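Long-range contact in 2-hydroxyethylphosphonate dioxygenase (Streptomyces viridochromogenes, PDB 4YAR), which uses non-heme iron(II) and dioxygen to cleave 2-hydroxyethylphosphonate into hydroxymethylphosphonate and formate during biosynthesis of the antibiotic phosphinothricin tripeptide: residues 123-137 and 170-184. The protein carries 1 engineered substitution. Residues are numbered along the deposited sequence; the frame is centred on the assembly and turned at random.
Sequences PALNNGHLEPAITVN and TGDSYVHPSYCPHSY. Engineered in segment 170-184: H176 (natural residue Glu). With CD (cadmium ion), chain B; CD (cadmium ion), chain E.
H129 and H182 meet at a cadmium ion in the metal site of this cupin-type beta-barrel, where both residues bind iron in the working enzyme. Each gives its NE2, H129 at 2.3 Å from the metal and H182 at 2.4 Å; the two ring planes stand at 90°, and four waters complete the coordination. A hydrogen bond from H182 ND1 to C180 O, close to the ring plane, together with the metal bond sets the rotation of the H182 ring. The neighbouring H176 is engineered, Glu in the natural enzyme.

One face of H182 meets ND2 of N126, a substrate-binding residue, 3.3 Å above the plane and toward the rim, with the amide upright on the ring (87°). With CG held between its own backbone N and carbonyl carbon (chi1 69°), N126 turns OD1 back to the main chain, where H182 N and G128 N bind it from opposite faces of the amide; the latter bond closes an Asx turn. N126 N in turn donates to H182 O, and at the type II turn 177-180 Y179 N donates to H129 O.

Backbone pairing joins the edge strand 173-176 antiparallel to residues 133-137 of the next strand in, A133 and T135 forming hydrogen-bonded pairs with H176 and Y174. Beyond them N137 N binds D172 O, and the T170 hydroxyl donates to N137 O. The Y174 hydroxyl, bonded to W147, also shares a hydrogen bond with Y184 OH.

In the packing, T135 CB lies 3.7 Å from Y174 CE1, and L130 CA makes a CH-pi contact over one face of the Y179 ring, 3.9 Å from its centroid.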
loop_
_atom_site.group_PDB
_atom_site.type_symbol
_atom_site.label_atom_id
_atom_site.label_comp_id
_atom_site.label_asym_id
_atom_site.label_seq_id
_atom_site.Cartn_x
_atom_site.Cartn_y
_atom_site.Cartn_z
ATOM N N PRO A 123 24.855 9.304 -11.625
ATOM C CA PRO A 123 24.488 9.065 -10.258
ATOM C C PRO A 123 24.555 7.558 -9.901
ATOM O O PRO A 123 23.880 6.750 -10.496
ATOM C CB PRO A 123 23.019 9.560 -10.180
ATOM C CG PRO A 123 22.492 9.442 -11.572
ATOM C CD PRO A 123 23.710 9.662 -12.470
ATOM N N ALA A 124 25.332 7.226 -8.883
ATOM C CA ALA A 124 25.590 5.854 -8.525
ATOM C C ALA A 124 24.271 5.257 -8.072
ATOM O O ALA A 124 23.476 5.948 -7.429
ATOM C CB ALA A 124 26.669 5.776 -7.428
ATOM N N LEU A 125 24.034 4.014 -8.452
ATOM C CA LEU A 125 22.749 3.355 -8.120
ATOM C C LEU A 125 22.618 2.929 -6.671
ATOM O O LEU A 125 23.619 2.660 -6.007
ATOM C CB LEU A 125 22.572 2.120 -9.022
ATOM C CG LEU A 125 22.356 2.410 -10.508
ATOM C CD1 LEU A 125 22.596 1.107 -11.257
ATOM C CD2 LEU A 125 20.975 2.926 -10.835
ATOM N N ASN A 126 21.382 2.876 -6.145
ATOM C CA ASN A 126 21.139 2.166 -4.894
ATOM C C ASN A 126 20.935 0.664 -5.158
ATOM O O ASN A 126 21.044 0.203 -6.300
ATOM C CB ASN A 126 19.959 2.786 -4.137
ATOM C CG ASN A 126 18.620 2.570 -4.814
ATOM O OD1 ASN A 126 18.466 1.720 -5.673
ATOM N ND2 ASN A 126 17.606 3.373 -4.388
ATOM N N ASN A 127 20.602 -0.086 -4.118
ATOM C CA ASN A 127 20.342 -1.532 -4.236
ATOM C C ASN A 127 18.927 -1.935 -4.680
ATOM O O ASN A 127 18.699 -3.086 -5.052
ATOM C CB ASN A 127 20.595 -2.217 -2.887
ATOM C CG ASN A 127 22.013 -2.001 -2.367
ATOM O OD1 ASN A 127 22.226 -1.848 -1.153
ATOM N ND2 ASN A 127 22.989 -1.978 -3.285
ATOM N N GLY A 128 17.962 -1.035 -4.627
ATOM C CA GLY A 128 16.551 -1.447 -4.918
ATOM C C GLY A 128 15.878 -1.917 -3.628
ATOM O O GLY A 128 16.548 -2.179 -2.657
ATOM N N HIS A 129 14.565 -2.040 -3.605
ATOM C CA HIS A 129 13.837 -2.459 -2.433
ATOM C C HIS A 129 12.553 -3.135 -2.885
ATOM O O HIS A 129 12.117 -2.961 -4.008
ATOM C CB HIS A 129 13.572 -1.288 -1.478
ATOM C CG HIS A 129 13.139 -0.027 -2.135
ATOM N ND1 HIS A 129 11.892 0.127 -2.683
ATOM C CD2 HIS A 129 13.762 1.176 -2.268
ATOM C CE1 HIS A 129 11.786 1.340 -3.194
ATOM N NE2 HIS A 129 12.909 1.998 -2.956
ATOM N N LEU A 130 11.979 -3.949 -2.047
ATOM C CA LEU A 130 10.798 -4.705 -2.419
ATOM C C LEU A 130 9.641 -3.791 -2.779
ATOM O O LEU A 130 8.931 -4.032 -3.759
ATOM C CB LEU A 130 10.354 -5.545 -1.262
ATOM C CG LEU A 130 9.086 -6.403 -1.425
ATOM C CD1 LEU A 130 9.216 -7.313 -2.637
ATOM C CD2 LEU A 130 8.858 -7.138 -0.123
ATOM N N GLU A 131 9.466 -2.752 -1.980
ATOM C CA GLU A 131 8.338 -1.854 -2.173
ATOM C C GLU A 131 8.327 -1.144 -3.522
ATOM O O GLU A 131 9.350 -0.552 -3.983
ATOM C CB GLU A 131 8.249 -0.862 -1.034
ATOM C CG GLU A 131 7.908 -1.500 0.284
ATOM C CD GLU A 131 9.047 -2.289 0.931
ATOM O OE1 GLU A 131 10.225 -2.086 0.564
ATOM O OE2 GLU A 131 8.700 -3.125 1.775
ATOM N N PRO A 132 7.122 -1.098 -4.124
ATOM C CA PRO A 132 6.937 -0.264 -5.311
ATOM C C PRO A 132 6.789 1.195 -4.829
ATOM O O PRO A 132 6.508 1.414 -3.650
ATOM C CB PRO A 132 5.624 -0.804 -5.871
ATOM C CG PRO A 132 4.868 -1.291 -4.704
ATOM C CD PRO A 132 5.847 -1.631 -3.613
ATOM N N ALA A 133 7.051 2.169 -5.675
ATOM C CA ALA A 133 6.880 3.576 -5.270
ATOM C C ALA A 133 6.344 4.440 -6.407
ATOM O O ALA A 133 6.638 4.194 -7.568
ATOM C CB ALA A 133 8.183 4.143 -4.775
ATOM N N ILE A 134 5.597 5.496 -6.053
ATOM C CA ILE A 134 5.324 6.582 -6.990
ATOM C C ILE A 134 6.419 7.621 -6.683
ATOM O O ILE A 134 6.696 7.917 -5.521
ATOM C CB ILE A 134 3.880 7.205 -6.837
ATOM C CG1 ILE A 134 2.748 6.281 -7.367
ATOM C CG2 ILE A 134 3.750 8.549 -7.547
ATOM C CD1 ILE A 134 1.324 6.685 -6.961
ATOM N N THR A 135 7.029 8.164 -7.734
ATOM C CA THR A 135 8.029 9.196 -7.656
ATOM C C THR A 135 7.589 10.341 -8.534
ATOM O O THR A 135 7.132 10.169 -9.687
ATOM C CB THR A 135 9.434 8.739 -8.118
ATOM O OG1 THR A 135 9.811 7.554 -7.382
ATOM C CG2 THR A 135 10.445 9.854 -7.890
ATOM N N VAL A 136 7.612 11.492 -7.921
ATOM C CA VAL A 136 7.200 12.741 -8.592
ATOM C C VAL A 136 8.265 13.811 -8.400
ATOM O O VAL A 136 8.787 14.004 -7.305
ATOM C CB VAL A 136 5.804 13.197 -8.143
ATOM C CG1 VAL A 136 5.717 13.444 -6.664
ATOM C CG2 VAL A 136 5.290 14.373 -8.978
ATOM N N ASN A 137 8.524 14.530 -9.480
ATOM C CA ASN A 137 9.442 15.663 -9.445
ATOM C C ASN A 137 8.724 16.910 -8.931
ATOM O O ASN A 137 7.760 17.415 -9.515
ATOM C CB ASN A 137 10.093 15.922 -10.790
ATOM C CG ASN A 137 11.237 16.969 -10.728
ATOM O OD1 ASN A 137 11.577 17.564 -9.663
ATOM N ND2 ASN A 137 11.889 17.163 -11.876
ATOM N N THR A 170 3.310 19.569 -10.430
ATOM C CA THR A 170 4.661 19.963 -10.141
ATOM C C THR A 170 5.674 19.467 -11.199
ATOM O O THR A 170 6.719 20.124 -11.462
ATOM C CB THR A 170 5.110 19.494 -8.735
ATOM O OG1 THR A 170 5.198 18.047 -8.679
ATOM C CG2 THR A 170 4.153 19.990 -7.680
ATOM N N GLY A 171 5.374 18.325 -11.812
ATOM C CA GLY A 171 6.331 17.612 -12.660
ATOM C C GLY A 171 5.866 16.232 -13.109
ATOM O O GLY A 171 4.788 15.814 -12.790
ATOM N N ASP A 172 6.709 15.590 -13.867
ATOM C CA ASP A 172 6.481 14.230 -14.316
ATOM C C ASP A 172 6.426 13.297 -13.099
ATOM O O ASP A 172 7.082 13.558 -12.027
ATOM C CB ASP A 172 7.634 13.762 -15.237
ATOM C CG ASP A 172 7.681 14.413 -16.643
ATOM O OD1 ASP A 172 6.757 15.093 -17.121
ATOM O OD2 ASP A 172 8.759 14.284 -17.296
ATOM N N SER A 173 5.754 12.155 -13.274
ATOM C CA SER A 173 5.741 11.114 -12.267
ATOM C C SER A 173 5.827 9.767 -12.903
ATOM O O SER A 173 5.491 9.628 -14.068
ATOM C CB SER A 173 4.480 11.205 -11.366
ATOM O OG SER A 173 3.307 11.155 -12.160
ATOM N N TYR A 174 6.274 8.790 -12.156
ATOM C CA TYR A 174 6.251 7.424 -12.601
ATOM C C TYR A 174 6.218 6.436 -11.426
ATOM O O TYR A 174 6.580 6.768 -10.265
ATOM C CB TYR A 174 7.451 7.112 -13.515
ATOM C CG TYR A 174 8.757 6.886 -12.769
ATOM C CD1 TYR A 174 9.436 7.910 -12.113
ATOM C CD2 TYR A 174 9.327 5.602 -12.744
ATOM C CE1 TYR A 174 10.612 7.667 -11.431
ATOM C CE2 TYR A 174 10.503 5.360 -12.090
ATOM C CZ TYR A 174 11.163 6.379 -11.446
ATOM O OH TYR A 174 12.325 6.055 -10.763
ATOM N N VAL A 175 5.915 5.187 -11.769
ATOM C CA VAL A 175 5.916 4.118 -10.807
ATOM C C VAL A 175 7.128 3.277 -11.063
ATOM O O VAL A 175 7.310 2.731 -12.161
ATOM C CB VAL A 175 4.723 3.213 -10.894
ATOM C CG1 VAL A 175 4.918 2.080 -9.871
ATOM C CG2 VAL A 175 3.480 4.016 -10.606
ATOM N N HIS A 176 7.858 3.116 -9.966
ATOM C CA HIS A 176 9.089 2.397 -9.912
ATOM C C HIS A 176 8.693 0.955 -9.623
ATOM O O HIS A 176 7.855 0.644 -8.734
ATOM C CB HIS A 176 10.015 3.031 -8.851
ATOM C CG HIS A 176 11.369 2.419 -8.783
ATOM N ND1 HIS A 176 12.177 2.259 -9.890
ATOM C CD2 HIS A 176 12.057 1.908 -7.734
ATOM C CE1 HIS A 176 13.302 1.672 -9.522
ATOM N NE2 HIS A 176 13.264 1.483 -8.213
ATOM N N PRO A 177 9.235 0.046 -10.428
ATOM C CA PRO A 177 8.880 -1.306 -10.104
ATOM C C PRO A 177 9.647 -1.833 -8.876
ATOM O O PRO A 177 10.701 -1.325 -8.549
ATOM C CB PRO A 177 9.281 -2.078 -11.359
ATOM C CG PRO A 177 10.336 -1.273 -12.042
ATOM C CD PRO A 177 10.139 0.147 -11.608
ATOM N N SER A 178 9.073 -2.821 -8.217
ATOM C CA SER A 178 9.716 -3.534 -7.122
ATOM C C SER A 178 11.131 -4.016 -7.516
ATOM O O SER A 178 11.336 -4.462 -8.611
ATOM C CB SER A 178 8.840 -4.716 -6.754
ATOM O OG SER A 178 9.609 -5.768 -6.231
ATOM N N TYR A 179 12.083 -3.791 -6.621
ATOM C CA TYR A 179 13.445 -4.248 -6.717
ATOM C C TYR A 179 14.370 -3.583 -7.716
ATOM O O TYR A 179 15.552 -3.804 -7.640
ATOM C CB TYR A 179 13.533 -5.794 -6.792
ATOM C CG TYR A 179 13.323 -6.480 -5.457
ATOM C CD1 TYR A 179 13.979 -6.032 -4.293
ATOM C CD2 TYR A 179 12.530 -7.628 -5.363
ATOM C CE1 TYR A 179 13.811 -6.674 -3.071
ATOM C CE2 TYR A 179 12.353 -8.285 -4.159
ATOM C CZ TYR A 179 12.993 -7.814 -3.021
ATOM O OH TYR A 179 12.800 -8.446 -1.844
ATOM N N CYS A 180 13.844 -2.688 -8.559
ATOM C CA CYS A 180 14.662 -1.999 -9.553
ATOM C C CYS A 180 15.605 -1.028 -8.836
ATOM O O CYS A 180 15.143 -0.185 -8.068
ATOM C CB CYS A 180 13.778 -1.222 -10.543
ATOM S SG CYS A 180 14.605 -0.766 -12.102
ATOM N N PRO A 181 16.917 -1.165 -9.052
ATOM C CA PRO A 181 17.822 -0.162 -8.471
ATOM C C PRO A 181 17.608 1.174 -9.166
ATOM O O PRO A 181 17.326 1.192 -10.373
ATOM C CB PRO A 181 19.203 -0.687 -8.820
ATOM C CG PRO A 181 19.009 -2.155 -8.977
ATOM C CD PRO A 181 17.676 -2.280 -9.634
ATOM N N HIS A 182 17.748 2.272 -8.433
ATOM C CA HIS A 182 17.428 3.571 -9.016
ATOM C C HIS A 182 18.284 4.650 -8.402
ATOM O O HIS A 182 18.833 4.484 -7.272
ATOM C CB HIS A 182 15.927 3.902 -8.874
ATOM C CG HIS A 182 15.364 3.581 -7.539
ATOM N ND1 HIS A 182 15.202 2.280 -7.107
ATOM C CD2 HIS A 182 14.926 4.371 -6.533
ATOM C CE1 HIS A 182 14.667 2.291 -5.896
ATOM N NE2 HIS A 182 14.510 3.551 -5.532
ATOM N N SER A 183 18.464 5.733 -9.141
ATOM C CA SER A 183 19.077 6.937 -8.570
ATOM C C SER A 183 18.774 8.100 -9.431
ATOM O O SER A 183 18.218 7.949 -10.532
ATOM C CB SER A 183 20.615 6.798 -8.445
ATOM O OG SER A 183 21.169 6.474 -9.723
ATOM N N TYR A 184 19.156 9.297 -8.973
ATOM C CA TYR A 184 18.805 10.524 -9.685
ATOM C C TYR A 184 19.949 11.530 -9.643
ATOM O O TYR A 184 20.637 11.570 -8.636
ATOM C CB TYR A 184 17.579 11.172 -8.983
ATOM C CG TYR A 184 16.406 10.222 -8.889
ATOM C CD1 TYR A 184 15.533 10.038 -9.956
ATOM C CD2 TYR A 184 16.169 9.509 -7.756
ATOM C CE1 TYR A 184 14.463 9.133 -9.874
ATOM C CE2 TYR A 184 15.107 8.609 -7.648
ATOM C CZ TYR A 184 14.264 8.426 -8.706
ATOM O OH TYR A 184 13.229 7.542 -8.574
HETATM CD CD CD B . 13.506 4.170 -3.443
HETATM CD CD CD E . 11.072 -3.308 2.398
HETATM O O HOH W 1 13.500 -0.836 -5.857
HETATM O O HOH W 2 12.359 5.050 -1.792
HETATM O O HOH W 3 13.696 6.577 -4.029
HETATM O O HOH W 4 11.209 4.328 -3.930
HETATM O O HOH W 5 15.457 4.016 -2.102
#